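Side-chain contacts in alkaline phosphatase D (Bacillus subtilis, PDB 2YEQ), which hydrolyses phosphate esters, acting as a phosphodiesterase and alkaline phosphatase through an active site that holds iron and calcium: residues A[133-138]-A[408-413]; A[149-154]-A[380-385]; A[180-185]-A[211-216]. All coordinates share one frame; numbering follows the deposited sequence.

Contact 1 of 3, residues A[133-138]-A[408-413]; sequences TAYKHM and TSITSG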
loop_
_atom_site.group_PDB
_atom_site.type_symbol
_atom_site.label_atom_id
_atom_site.label_comp_id
_atom_site.label_asym_id
_atom_site.label_seq_id
_atom_site.Cartn_x
_atom_site.Cartn_y
_atom_site.Cartn_z
ATOM N N THR A 133 -6.895 -13.057 -7.137
ATOM C CA THR A 133 -7.045 -12.926 -8.591
ATOM C C THR A 133 -6.509 -11.584 -9.103
ATOM O O THR A 133 -5.905 -11.516 -10.181
ATOM C CB THR A 133 -8.503 -13.056 -8.953
ATOM O OG1 THR A 133 -9.066 -14.129 -8.194
ATOM C CG2 THR A 133 -8.696 -13.299 -10.485
ATOM N N ALA A 134 -6.682 -10.507 -8.323
ATOM C CA ALA A 134 -6.145 -9.211 -8.738
ATOM C C ALA A 134 -4.671 -9.280 -9.076
ATOM O O ALA A 134 -4.223 -8.645 -10.042
ATOM C CB ALA A 134 -6.407 -8.087 -7.668
ATOM N N TYR A 135 -3.894 -10.022 -8.278
ATOM C CA TYR A 135 -2.461 -10.117 -8.514
ATOM C C TYR A 135 -2.097 -11.027 -9.700
ATOM O O TYR A 135 -1.062 -10.832 -10.335
ATOM C CB TYR A 135 -1.726 -10.576 -7.260
ATOM C CG TYR A 135 -1.553 -9.508 -6.201
ATOM C CD1 TYR A 135 -0.917 -8.318 -6.504
ATOM C CD2 TYR A 135 -2.024 -9.690 -4.903
ATOM C CE1 TYR A 135 -0.742 -7.330 -5.560
ATOM C CE2 TYR A 135 -1.845 -8.697 -3.923
ATOM C CZ TYR A 135 -1.205 -7.520 -4.253
ATOM O OH TYR A 135 -0.993 -6.509 -3.344
ATOM N N LYS A 136 -2.924 -12.014 -9.979
ATOM C CA LYS A 136 -2.768 -12.821 -11.203
ATOM C C LYS A 136 -2.833 -11.891 -12.399
ATOM O O LYS A 136 -1.951 -11.911 -13.249
ATOM C CB LYS A 136 -3.863 -13.872 -11.308
ATOM C CG LYS A 136 -3.607 -14.888 -12.424
ATOM C CD LYS A 136 -4.737 -15.885 -12.509
ATOM C CE LYS A 136 -4.448 -16.980 -13.538
ATOM N NZ LYS A 136 -3.618 -18.082 -12.977
ATOM N N HIS A 137 -3.861 -11.041 -12.438
ATOM C CA HIS A 137 -3.975 -10.028 -13.493
ATOM C C HIS A 137 -2.856 -8.992 -13.476
ATOM O O HIS A 137 -2.338 -8.618 -14.544
ATOM C CB HIS A 137 -5.343 -9.333 -13.438
ATOM C CG HIS A 137 -6.495 -10.253 -13.697
ATOM N ND1 HIS A 137 -6.656 -10.927 -14.895
ATOM C CD2 HIS A 137 -7.535 -10.622 -12.914
ATOM C CE1 HIS A 137 -7.763 -11.647 -14.842
ATOM N NE2 HIS A 137 -8.315 -11.486 -13.648
ATOM N N MET A 138 -2.448 -8.523 -12.291
ATOM C CA MET A 138 -1.428 -7.515 -12.238
ATOM C C MET A 138 -0.119 -8.022 -12.811
ATOM O O MET A 138 0.605 -7.267 -13.457
ATOM C CB MET A 138 -1.186 -7.032 -10.804
ATOM C CG MET A 138 -0.322 -5.807 -10.713
ATOM S SD MET A 138 0.167 -5.387 -9.021
ATOM C CE MET A 138 -1.441 -4.933 -8.418
ATOM N N THR A 408 -9.335 1.008 -4.742
ATOM C CA THR A 408 -10.038 -0.065 -4.065
ATOM C C THR A 408 -9.068 -1.085 -3.433
ATOM O O THR A 408 -7.859 -1.030 -3.623
ATOM C CB THR A 408 -10.943 -0.763 -5.059
ATOM O OG1 THR A 408 -11.804 -1.686 -4.394
ATOM C CG2 THR A 408 -10.125 -1.433 -6.185
ATOM N N SER A 409 -9.626 -2.022 -2.702
ATOM C CA SER A 409 -8.851 -3.069 -2.066
ATOM C C SER A 409 -8.670 -4.274 -3.014
ATOM O O SER A 409 -9.521 -4.527 -3.879
ATOM C CB SER A 409 -9.604 -3.520 -0.845
ATOM O OG SER A 409 -10.973 -3.752 -1.146
ATOM N N ILE A 410 -7.567 -4.989 -2.825
ATOM C CA ILE A 410 -7.296 -6.262 -3.516
ATOM C C ILE A 410 -8.371 -7.276 -3.175
ATOM O O ILE A 410 -8.879 -7.971 -4.068
ATOM C CB ILE A 410 -5.893 -6.772 -3.149
ATOM C CG1 ILE A 410 -4.825 -5.863 -3.746
ATOM C CG2 ILE A 410 -5.694 -8.244 -3.539
ATOM C CD1 ILE A 410 -4.551 -6.071 -5.295
ATOM N N THR A 411 -8.730 -7.385 -1.883
ATOM C CA THR A 411 -9.834 -8.238 -1.438
ATOM C C THR A 411 -10.715 -7.712 -0.296
ATOM O O THR A 411 -11.838 -8.154 -0.150
ATOM C CB THR A 411 -9.295 -9.586 -0.890
ATOM O OG1 THR A 411 -8.240 -9.307 0.042
ATOM C CG2 THR A 411 -8.790 -10.489 -2.056
ATOM N N SER A 412 -10.191 -6.841 0.561
ATOM C CA SER A 412 -10.902 -6.496 1.814
ATOM C C SER A 412 -12.291 -6.003 1.496
ATOM O O SER A 412 -12.472 -5.144 0.621
ATOM C CB SER A 412 -10.148 -5.428 2.609
ATOM O OG SER A 412 -8.820 -5.822 2.820
ATOM N N GLY A 413 -13.268 -6.617 2.154
ATOM C CA GLY A 413 -14.669 -6.253 2.000
ATOM C C GLY A 413 -15.467 -7.187 1.123
ATOM O O GLY A 413 -16.693 -7.180 1.160
HETATM O O HOH W 1 -7.991 -10.269 -5.630
#

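Contact 2 of 3, residues A[149-154]-A[380-385]; sequences LGDYIY and DVHASW. With FE (Fe (III) ion), chain B; CA (calcium ion), chain C; EDO (1,2-ethanediol), chain U.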
loop_
_atom_site.group_PDB
_atom_site.type_symbol
_atom_site.label_atom_id
_atom_site.label_comp_id
_atom_site.label_asym_id
_atom_site.label_seq_id
_atom_site.Cartn_x
_atom_site.Cartn_y
_atom_site.Cartn_z
ATOM N N LEU A 149 0.303 0.352 -0.633
ATOM C CA LEU A 149 -0.021 1.503 0.225
ATOM C C LEU A 149 -0.597 1.113 1.589
ATOM O O LEU A 149 -1.081 1.984 2.324
ATOM C CB LEU A 149 -1.020 2.425 -0.471
ATOM C CG LEU A 149 -0.563 2.986 -1.827
ATOM C CD1 LEU A 149 -1.646 3.942 -2.374
ATOM C CD2 LEU A 149 0.799 3.647 -1.754
ATOM N N GLY A 150 -0.591 -0.182 1.901
ATOM C CA GLY A 150 -0.871 -0.661 3.291
ATOM C C GLY A 150 -1.890 -1.778 3.385
ATOM O O GLY A 150 -2.536 -2.145 2.399
ATOM N N ASP A 151 -2.054 -2.282 4.618
ATOM C CA ASP A 151 -2.848 -3.429 4.930
ATOM C C ASP A 151 -2.420 -4.593 4.026
ATOM O O ASP A 151 -3.242 -5.288 3.461
ATOM C CB ASP A 151 -4.337 -3.142 4.826
ATOM C CG ASP A 151 -4.844 -2.152 5.883
ATOM O OD1 ASP A 151 -4.042 -1.625 6.667
ATOM O OD2 ASP A 151 -6.083 -1.877 5.865
ATOM N N TYR A 152 -1.110 -4.770 3.922
ATOM C CA TYR A 152 -0.535 -5.927 3.253
ATOM C C TYR A 152 -0.829 -7.231 3.996
ATOM O O TYR A 152 -0.975 -8.279 3.354
ATOM C CB TYR A 152 0.955 -5.730 3.107
ATOM C CG TYR A 152 1.659 -6.730 2.229
ATOM C CD1 TYR A 152 2.006 -7.985 2.711
ATOM C CD2 TYR A 152 2.026 -6.403 0.918
ATOM C CE1 TYR A 152 2.689 -8.911 1.908
ATOM C CE2 TYR A 152 2.718 -7.336 0.099
ATOM C CZ TYR A 152 3.038 -8.584 0.610
ATOM O OH TYR A 152 3.703 -9.500 -0.168
ATOM N N ILE A 153 -0.872 -7.176 5.335
ATOM C CA ILE A 153 -1.462 -8.241 6.152
ATOM C C ILE A 153 -2.526 -7.645 7.054
ATOM O O ILE A 153 -2.575 -6.425 7.200
ATOM C CB ILE A 153 -0.430 -8.960 7.060
ATOM C CG1 ILE A 153 0.172 -7.984 8.090
ATOM C CG2 ILE A 153 0.668 -9.631 6.218
ATOM C CD1 ILE A 153 0.873 -8.683 9.277
ATOM N N TYR A 154 -3.389 -8.506 7.606
ATOM C CA TYR A 154 -4.315 -8.148 8.671
ATOM C C TYR A 154 -3.951 -9.033 9.878
ATOM O O TYR A 154 -3.399 -10.133 9.706
ATOM C CB TYR A 154 -5.788 -8.341 8.269
ATOM C CG TYR A 154 -6.285 -7.292 7.285
ATOM C CD1 TYR A 154 -5.795 -7.251 5.967
ATOM C CD2 TYR A 154 -7.190 -6.320 7.678
ATOM C CE1 TYR A 154 -6.214 -6.291 5.065
ATOM C CE2 TYR A 154 -7.635 -5.336 6.779
ATOM C CZ TYR A 154 -7.124 -5.316 5.480
ATOM O OH TYR A 154 -7.552 -4.384 4.579
ATOM N N ASP A 380 -6.813 2.184 1.865
ATOM C CA ASP A 380 -7.528 2.170 3.169
ATOM C C ASP A 380 -9.027 1.987 3.135
ATOM O O ASP A 380 -9.577 1.248 3.959
ATOM C CB ASP A 380 -7.142 3.380 4.050
ATOM C CG ASP A 380 -7.766 3.301 5.465
ATOM O OD1 ASP A 380 -7.369 2.406 6.270
ATOM O OD2 ASP A 380 -8.684 4.121 5.721
ATOM N N VAL A 381 -9.698 2.601 2.164
ATOM C CA VAL A 381 -11.152 2.712 2.207
ATOM C C VAL A 381 -11.901 1.622 1.475
ATOM O O VAL A 381 -13.120 1.587 1.507
ATOM C CB VAL A 381 -11.642 4.151 1.787
ATOM C CG1 VAL A 381 -10.890 5.228 2.611
ATOM C CG2 VAL A 381 -11.517 4.379 0.266
ATOM N N HIS A 382 -11.173 0.691 0.872
ATOM C CA HIS A 382 -11.770 -0.535 0.304
ATOM C C HIS A 382 -12.784 -0.237 -0.823
ATOM O O HIS A 382 -13.757 -0.943 -1.003
ATOM C CB HIS A 382 -12.421 -1.407 1.388
ATOM C CG HIS A 382 -11.486 -1.832 2.500
ATOM N ND1 HIS A 382 -11.948 -2.486 3.622
ATOM C CD2 HIS A 382 -10.147 -1.715 2.660
ATOM C CE1 HIS A 382 -10.934 -2.743 4.431
ATOM N NE2 HIS A 382 -9.825 -2.293 3.882
ATOM N N ALA A 383 -12.539 0.831 -1.556
ATOM C CA ALA A 383 -13.377 1.223 -2.695
ATOM C C ALA A 383 -12.620 2.268 -3.480
ATOM O O ALA A 383 -11.683 2.916 -2.991
ATOM C CB ALA A 383 -14.766 1.735 -2.252
ATOM N N SER A 384 -12.967 2.379 -4.753
ATOM C CA SER A 384 -12.289 3.311 -5.624
ATOM C C SER A 384 -12.985 4.651 -5.599
ATOM O O SER A 384 -14.202 4.714 -5.690
ATOM C CB SER A 384 -12.299 2.782 -7.070
ATOM O OG SER A 384 -11.413 1.703 -7.230
ATOM N N TRP A 385 -12.191 5.708 -5.524
ATOM C CA TRP A 385 -12.669 7.079 -5.649
ATOM C C TRP A 385 -11.663 7.883 -6.480
ATOM O O TRP A 385 -10.504 7.511 -6.603
ATOM C CB TRP A 385 -12.810 7.761 -4.271
ATOM C CG TRP A 385 -13.653 7.067 -3.240
ATOM C CD1 TRP A 385 -13.278 6.019 -2.454
ATOM C CD2 TRP A 385 -14.978 7.419 -2.819
ATOM N NE1 TRP A 385 -14.287 5.674 -1.597
ATOM C CE2 TRP A 385 -15.340 6.521 -1.781
ATOM C CE3 TRP A 385 -15.903 8.396 -3.223
ATOM C CZ2 TRP A 385 -16.582 6.552 -1.153
ATOM C CZ3 TRP A 385 -17.147 8.421 -2.600
ATOM C CH2 TRP A 385 -17.470 7.504 -1.566
HETATM FE FE FE B . -7.816 -2.410 4.708
HETATM CA CA CA C . -6.038 0.502 6.685
HETATM C C1 EDO U . -16.467 -4.434 5.383
HETATM O O1 EDO U . -16.458 -5.871 5.544
HETATM C C2 EDO U . -15.042 -3.888 5.257
HETATM O O2 EDO U . -14.857 -3.054 4.094
HETATM O O HOH W 2 -4.996 0.427 4.335
#

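Contact 3 of 3, residues A[180-185]-A[211-216]; sequences QDYRNR and HEVENN. With CA (calcium ion), chain D; NA (sodium ion), chain E; EDO (1,2-ethanediol), chain F; EDO (1,2-ethanediol), chain O.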
loop_
_atom_site.group_PDB
_atom_site.type_symbol
_atom_site.label_atom_id
_atom_site.label_comp_id
_atom_site.label_asym_id
_atom_site.label_seq_id
_atom_site.Cartn_x
_atom_site.Cartn_y
_atom_site.Cartn_z
ATOM N N GLN A 180 6.997 -14.068 16.282
ATOM C CA GLN A 180 6.743 -15.302 15.554
ATOM C C GLN A 180 5.336 -15.274 14.954
ATOM O O GLN A 180 5.147 -15.693 13.828
ATOM C CB GLN A 180 6.965 -16.543 16.460
ATOM C CG GLN A 180 7.562 -17.754 15.753
ATOM C CD GLN A 180 8.758 -17.434 14.840
ATOM O OE1 GLN A 180 9.704 -16.757 15.238
ATOM N NE2 GLN A 180 8.688 -17.896 13.596
ATOM N N ASP A 181 4.351 -14.796 15.710
ATOM C CA ASP A 181 2.993 -14.646 15.217
ATOM C C ASP A 181 2.967 -13.781 13.907
ATOM O O ASP A 181 2.309 -14.145 12.937
ATOM C CB ASP A 181 2.086 -13.938 16.229
ATOM C CG ASP A 181 1.806 -14.732 17.509
ATOM O OD1 ASP A 181 1.976 -15.968 17.557
ATOM O OD2 ASP A 181 1.335 -14.075 18.473
ATOM N N TYR A 182 3.666 -12.657 13.926
ATOM C CA TYR A 182 3.721 -11.749 12.766
ATOM C C TYR A 182 4.448 -12.364 11.582
ATOM O O TYR A 182 4.039 -12.191 10.430
ATOM C CB TYR A 182 4.362 -10.387 13.135
ATOM C CG TYR A 182 3.370 -9.460 13.767
ATOM C CD1 TYR A 182 2.531 -8.662 12.981
ATOM C CD2 TYR A 182 3.254 -9.369 15.159
ATOM C CE1 TYR A 182 1.581 -7.814 13.564
ATOM C CE2 TYR A 182 2.314 -8.539 15.754
ATOM C CZ TYR A 182 1.483 -7.753 14.960
ATOM O OH TYR A 182 0.570 -6.929 15.565
ATOM N N ARG A 183 5.540 -13.059 11.857
ATOM C CA ARG A 183 6.295 -13.752 10.812
ATOM C C ARG A 183 5.423 -14.798 10.117
ATOM O O ARG A 183 5.411 -14.882 8.867
ATOM C CB ARG A 183 7.542 -14.412 11.387
ATOM C CG ARG A 183 8.665 -13.486 11.712
ATOM C CD ARG A 183 9.726 -14.234 12.545
ATOM N NE ARG A 183 10.975 -13.509 12.616
ATOM C CZ ARG A 183 12.011 -13.865 13.359
ATOM N NH1 ARG A 183 11.958 -14.950 14.123
ATOM N NH2 ARG A 183 13.109 -13.160 13.313
ATOM N N ASN A 184 4.684 -15.571 10.915
ATOM C CA ASN A 184 3.822 -16.598 10.377
ATOM C C ASN A 184 2.655 -16.017 9.581
ATOM O O ASN A 184 2.223 -16.587 8.565
ATOM C CB ASN A 184 3.330 -17.552 11.478
ATOM C CG ASN A 184 4.453 -18.419 12.041
ATOM O OD1 ASN A 184 5.517 -18.526 11.429
ATOM N ND2 ASN A 184 4.232 -19.009 13.223
ATOM N N ARG A 185 2.133 -14.879 10.024
ATOM C CA ARG A 185 1.055 -14.244 9.274
ATOM C C ARG A 185 1.600 -13.716 7.928
ATOM O O ARG A 185 0.934 -13.882 6.907
ATOM C CB ARG A 185 0.441 -13.099 10.066
ATOM C CG ARG A 185 -0.715 -12.405 9.379
ATOM C CD ARG A 185 -1.882 -13.304 9.140
ATOM N NE ARG A 185 -2.331 -14.112 10.282
ATOM C CZ ARG A 185 -3.270 -13.781 11.162
ATOM N NH1 ARG A 185 -3.874 -12.589 11.107
ATOM N NH2 ARG A 185 -3.616 -14.665 12.118
ATOM N N HIS A 211 -3.018 -2.167 9.559
ATOM C CA HIS A 211 -3.174 -3.582 9.790
ATOM C C HIS A 211 -1.900 -4.410 9.733
ATOM O O HIS A 211 -1.911 -5.570 10.157
ATOM C CB HIS A 211 -4.257 -4.157 8.908
ATOM C CG HIS A 211 -5.646 -3.818 9.352
ATOM N ND1 HIS A 211 -6.219 -4.350 10.492
ATOM C CD2 HIS A 211 -6.601 -3.050 8.772
ATOM C CE1 HIS A 211 -7.473 -3.935 10.581
ATOM N NE2 HIS A 211 -7.723 -3.128 9.562
ATOM N N GLU A 212 -0.792 -3.816 9.283
ATOM C CA GLU A 212 0.505 -4.438 9.474
ATOM C C GLU A 212 0.869 -4.559 10.985
ATOM O O GLU A 212 1.780 -5.310 11.329
ATOM C CB GLU A 212 1.577 -3.630 8.783
ATOM C CG GLU A 212 1.618 -3.892 7.274
ATOM C CD GLU A 212 0.755 -2.962 6.411
ATOM O OE1 GLU A 212 -0.135 -2.217 6.908
ATOM O OE2 GLU A 212 0.978 -3.016 5.162
ATOM N N VAL A 213 0.201 -3.767 11.840
ATOM C CA VAL A 213 0.332 -3.894 13.308
ATOM C C VAL A 213 -0.991 -4.234 13.926
ATOM O O VAL A 213 -1.204 -5.367 14.373
ATOM C CB VAL A 213 0.932 -2.654 13.968
ATOM C CG1 VAL A 213 1.303 -3.002 15.471
ATOM C CG2 VAL A 213 2.146 -2.151 13.203
ATOM N N GLU A 214 -1.897 -3.263 13.964
ATOM C CA GLU A 214 -3.222 -3.482 14.515
ATOM C C GLU A 214 -4.135 -2.376 14.042
ATOM O O GLU A 214 -3.692 -1.239 13.888
ATOM C CB GLU A 214 -3.221 -3.515 16.075
ATOM C CG GLU A 214 -4.628 -3.887 16.639
ATOM C CD GLU A 214 -4.784 -3.818 18.192
ATOM O OE1 GLU A 214 -4.168 -2.922 18.799
ATOM O OE2 GLU A 214 -5.577 -4.646 18.755
ATOM N N ASN A 215 -5.412 -2.702 13.873
ATOM C CA ASN A 215 -6.409 -1.731 13.418
ATOM C C ASN A 215 -6.363 -0.365 14.126
ATOM O O ASN A 215 -6.431 -0.286 15.372
ATOM C CB ASN A 215 -7.828 -2.282 13.591
ATOM C CG ASN A 215 -8.875 -1.431 12.878
ATOM O OD1 ASN A 215 -8.759 -1.172 11.666
ATOM N ND2 ASN A 215 -9.907 -1.001 13.617
ATOM N N ASN A 216 -6.289 0.689 13.309
ATOM C CA ASN A 216 -6.404 2.088 13.725
ATOM C C ASN A 216 -5.459 2.526 14.824
ATOM O O ASN A 216 -5.791 3.421 15.618
ATOM C CB ASN A 216 -7.849 2.419 14.118
ATOM C CG ASN A 216 -8.775 2.613 12.887
ATOM O OD1 ASN A 216 -8.654 1.900 11.912
ATOM N ND2 ASN A 216 -9.709 3.574 12.961
HETATM CA CA CA D . -8.446 0.500 10.031
HETATM NA NA NA E . -7.105 -6.337 18.365
HETATM C C1 EDO F . 3.236 -18.285 16.207
HETATM O O1 EDO F . 3.656 -19.070 17.340
HETATM C C2 EDO F . 1.761 -18.512 15.852
HETATM O O2 EDO F . 1.549 -18.466 14.435
HETATM C C1 EDO O . 3.357 -16.878 20.789
HETATM O O1 EDO O . 2.064 -17.158 20.219
HETATM C C2 EDO O . 4.469 -17.062 19.754
HETATM O O2 EDO O . 5.695 -16.471 20.205
HETATM O O HOH W 3 -6.789 -6.594 20.537
HETATM O O HOH W 4 -8.490 -4.549 18.705
HETATM O O HOH W 5 -7.463 -5.997 16.169
HETATM O O HOH W 6 -10.628 0.464 9.572
HETATM O O HOH W 7 -8.132 2.532 8.870
#

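Contact 1 of 3, residues A[133-138]-A[408-413]
One face of the Tyr135 ring carries the CD1 methyl of Ile410, which sits 4.0 Å from the ring centroid and only 19° off the normal, a CH-pi contact displaced toward the CZ side of the ring. From the same side, further out, Ile410 CG2 comes to 3.9 Å from Tyr135 CE2, and the two side chains cross at about a right angle. This is the buried core of the calcineurin-like metallophosphatase domain, where helix 133-138 packs against the loop that follows strand 400-406. CG1 of Ile410, beside the backbone N (chi1 -69°), brings CD1 in between the ring face and Ala134 CB, 3.6 Å from that CB, while CG2, anti to the N, faces the CE2 side. Ala122 of strand 117-122 touches both Tyr135 and Ile410, while helix 193-201 adds further cover to the tyrosine. The phenol OH turns elsewhere, to a hydrogen bond with Gln125. Within the loop, Ser409 OG bonds to the carbonyl of Ser412, on a lone pair in the carbonyl plane. A single water joins the two backbones: it accepts from Ala134 N at 3.0 Å and donates to Ile410 O at 2.9 Å.

Contact 2 of 3, residues A[149-154]-A[380-385]
Asp151 and His382 both sit on backbone with positive phi in turns without regular structure, and from there their side chains converge on a shared iron. Tyr154 and His382 approach from opposite directions, and the iron is bound by Tyr154 OH at 2.0 Å and His382 NE2 at 2.2 Å. Asp151 OD2 is the bridging ligand, 2.1 Å from the iron and 2.5 Å from the nearer calcium ion. CG stands beside the Asp151 backbone N (chi1 -67°), which carries OD2 in between these two metals; His211 is a further polar partner of the carboxylate. Asp380 OD1 reaches the same calcium from the other segment at 2.4 Å. Cys124 completes the protein ligands of the iron, and Asp209 and Asp210 add theirs to the calcium. Tyr154 OH has a second partner in Ser412 OG. On the far side of His382, ND1 donates to O2 of a 1,2-ethanediol, probably from the crystallisation liquor, with an N-H...O angle of 175°. A second calcium shares Asp210 with the first, making a cluster of one iron and two calcium ions; with a phosphate ion bound close to Asp151, these metals would probably polarise a phosphate ester placed there.

Contact 3 of 3, residues A[180-185]-A[211-216]
Tyr182 reaches from helix 179-190 to the loop 211-216, and the residues before and after it stay on the helix side. Walking from the start, Gln180 bends at chi2 and offers OE1 to Arg183 NH1, 3.1 Å away, with the acceptor close to the guanidinium plane. Asp181 OD1 accepts from one 1,2-ethanediol molecule, while its OD2 takes the backbone N of Ile177. Then comes Tyr182: CG lies beside the backbone N (chi1 -83°), which sends the ring across to the loop, where OH donates to Val213 O at 2.6 Å. The donor is tilted 28° from that carbonyl plane, yet the oxygen lies at the edge of the phenol, in the plane of the ring. Tyr182 CE1 also approaches Glu212 O to 3.4 Å. In this calcineurin-like metallophosphatase domain, the loop follows strand 203-206 and carries metal ligands: Glu214 OE2 holds a sodium ion, and Asn215 OD1 and Asn216 OD1 share a second calcium. A phenylalanine in place of Tyr182 would probably leave the Val213 carbonyl without this donor and the loop less firmly tied to the helix. Arg183 goes on to a salt bridge with Glu244. Asn184 ND2 donates to another 1,2-ethanediol, and Arg185 turns NE to Asn172 and NH1 to Tyr156 O.

The contacts nest along the chain, contact 3 inside the loop closed by contact 2, and that inside contact 1. Centres of contacts 1 and 2 lie 10 Å apart, touching through Ser412 and His382; segment 408-413 separates helix 133-138 from the iron site. Contacts 2 and 3, 15 Å apart, meet where Asp151 N probably bonds to Glu212 OE1; helix 179-190 touches loop 149-154 through Arg185. Contacts 1 and 3, 20 Å apart, do not touch. Loops 149-154 and 211-216 follow neighbouring parallel strands 145-148 and 203-206 of the ten-stranded sheet, whereas 380-385 and 408-413 follow strands 374-378 and 400-406 of the seven-stranded one, so the metals lie where loops of two sheets meet.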